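Local coordinates for SAV1430 (Staphylococcus aureus subsp. aureus Mu50, PDB 2FFM), which is of unknown function but belongs to the family of Nfu/NifU N-terminal scaffold domains, whose relatives are linked to iron-sulfur cluster assembly, at residues A[20-24]-A[56-60]. Residues are numbered along the deposited sequence; the frame is centred on the assembly and turned at random.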
loop_
_atom_site.group_PDB
_atom_site.type_symbol
_atom_site.label_atom_id
_atom_site.label_comp_id
_atom_site.label_asym_id
_atom_site.label_seq_id
_atom_site.Cartn_x
_atom_site.Cartn_y
_atom_site.Cartn_z
ATOM N N SER A 20 12.063 -0.989 0.093
ATOM C CA SER A 20 13.455 -1.321 -0.185
ATOM C C SER A 20 13.543 -2.475 -1.180
ATOM O O SER A 20 14.228 -2.378 -2.208
ATOM C CB SER A 20 14.189 -1.679 1.120
ATOM O OG SER A 20 13.473 -2.620 1.912
ATOM N N GLU A 21 12.831 -3.556 -0.871
ATOM C CA GLU A 21 12.801 -4.745 -1.715
ATOM C C GLU A 21 11.967 -4.476 -2.969
ATOM O O GLU A 21 10.769 -4.201 -2.884
ATOM C CB GLU A 21 12.213 -5.921 -0.929
ATOM C CG GLU A 21 12.736 -7.277 -1.355
ATOM C CD GLU A 21 12.262 -8.398 -0.446
ATOM O OE1 GLU A 21 12.475 -8.301 0.784
ATOM O OE2 GLU A 21 11.680 -9.381 -0.959
ATOM N N SER A 22 12.616 -4.555 -4.129
ATOM C CA SER A 22 11.967 -4.313 -5.414
ATOM C C SER A 22 11.275 -5.569 -5.946
ATOM O O SER A 22 11.563 -6.681 -5.500
ATOM C CB SER A 22 13.003 -3.815 -6.428
ATOM O OG SER A 22 12.386 -3.388 -7.623
ATOM N N ARG A 23 10.361 -5.383 -6.898
ATOM C CA ARG A 23 9.610 -6.489 -7.498
ATOM C C ARG A 23 10.439 -7.191 -8.580
ATOM O O ARG A 23 11.187 -6.548 -9.321
ATOM C CB ARG A 23 8.315 -5.941 -8.093
ATOM C CG ARG A 23 7.101 -6.807 -7.872
ATOM C CD ARG A 23 5.841 -5.955 -7.919
ATOM N NE ARG A 23 4.628 -6.742 -7.732
ATOM C CZ ARG A 23 4.127 -7.569 -8.641
ATOM N NH1 ARG A 23 4.733 -7.719 -9.812
ATOM N NH2 ARG A 23 3.022 -8.252 -8.375
ATOM N N GLU A 24 10.312 -8.511 -8.668
ATOM C CA GLU A 24 11.067 -9.285 -9.656
ATOM C C GLU A 24 10.575 -9.071 -11.085
ATOM O O GLU A 24 11.378 -8.870 -11.999
ATOM C CB GLU A 24 11.013 -10.773 -9.316
ATOM C CG GLU A 24 11.806 -11.655 -10.260
ATOM C CD GLU A 24 12.049 -13.039 -9.690
ATOM O OE1 GLU A 24 12.565 -13.904 -10.436
ATOM O OE2 GLU A 24 11.730 -13.263 -8.497
ATOM N N HIS A 56 0.749 -2.126 -6.954
ATOM C CA HIS A 56 2.102 -2.588 -6.675
ATOM C C HIS A 56 2.915 -2.808 -7.945
ATOM O O HIS A 56 2.550 -3.632 -8.782
ATOM C CB HIS A 56 2.047 -3.899 -5.884
ATOM C CG HIS A 56 3.382 -4.354 -5.384
ATOM N ND1 HIS A 56 3.576 -5.590 -4.807
ATOM C CD2 HIS A 56 4.581 -3.729 -5.351
ATOM C CE1 HIS A 56 4.838 -5.704 -4.437
ATOM N NE2 HIS A 56 5.471 -4.589 -4.756
ATOM N N VAL A 57 4.030 -2.092 -8.076
ATOM C CA VAL A 57 4.876 -2.229 -9.260
ATOM C C VAL A 57 6.298 -1.749 -9.017
ATOM O O VAL A 57 6.499 -0.721 -8.391
ATOM C CB VAL A 57 4.294 -1.445 -10.452
ATOM C CG1 VAL A 57 4.378 0.038 -10.191
ATOM C CG2 VAL A 57 5.032 -1.818 -11.717
HETATM N N MSE A 58 7.282 -2.489 -9.512
HETATM C CA MSE A 58 8.673 -2.101 -9.331
HETATM C C MSE A 58 9.068 -2.085 -7.841
HETATM O O MSE A 58 8.967 -3.109 -7.160
HETATM C CB MSE A 58 8.927 -0.723 -9.983
HETATM C CG MSE A 58 8.892 -0.729 -11.537
HETATM SE SE MSE A 58 9.038 1.034 -12.429
HETATM C CE MSE A 58 7.178 1.411 -12.779
ATOM N N ASP A 59 9.508 -0.931 -7.338
ATOM C CA ASP A 59 9.941 -0.794 -5.940
ATOM C C ASP A 59 8.985 0.013 -5.060
ATOM O O ASP A 59 9.412 0.618 -4.073
ATOM C CB ASP A 59 11.323 -0.132 -5.892
ATOM C CG ASP A 59 11.278 1.354 -6.252
ATOM O OD1 ASP A 59 10.508 1.726 -7.165
ATOM O OD2 ASP A 59 12.018 2.158 -5.634
ATOM N N PHE A 60 7.697 0.026 -5.398
ATOM C CA PHE A 60 6.745 0.808 -4.607
ATOM C C PHE A 60 5.299 0.365 -4.732
ATOM O O PHE A 60 4.907 -0.265 -5.710
ATOM C CB PHE A 60 6.808 2.294 -5.008
ATOM C CG PHE A 60 6.224 2.582 -6.368
ATOM C CD1 PHE A 60 7.034 2.602 -7.500
ATOM C CD2 PHE A 60 4.853 2.794 -6.524
ATOM C CE1 PHE A 60 6.492 2.834 -8.769
ATOM C CE2 PHE A 60 4.300 3.026 -7.783
ATOM C CZ PHE A 60 5.121 3.043 -8.913
#
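R23 lies over the ring of H56 and ties the loop after strand 14-19 to the hairpin of strands 51-57 and 60-65. R23 N donates to M58 O at 2.7 Å. That carbonyl belongs to the type II' turn from V57 to F60, which reverses the chain between the two strands.

The R23 side chain can be followed outward from here. CB sits beside M58 O. R23 CG only skirts the imidazole, with H56 NE2 at 4.2 Å. R23 CD is over the face of the H56 ring, 3.5 Å from its centroid and 12° off the normal, a CH-pi contact. R23 NE is over the same ring, 3.3 Å from H56 ND1. The chain stays extended from CG to NE, then turns at chi4 (-72°), and the guanidinium stands nearly upright on the imidazole, the planes 86° apart. H56 O lies over one guanidinium face, nearer its border than its middle. Beyond the ring, NH2 forms a salt bridge with D29 and a hydrogen bond with Y31.

S22 packs beside the turn, S22 OG lying 3.8 Å from D59 CB. On the hairpin side, H56 also touches F41 and I42 of helix 40-46.

Bound at its backbone and its tip, R23 is held across the imidazole. Its positive charge, though partly balanced by D29, would probably disfavour protonation of H56.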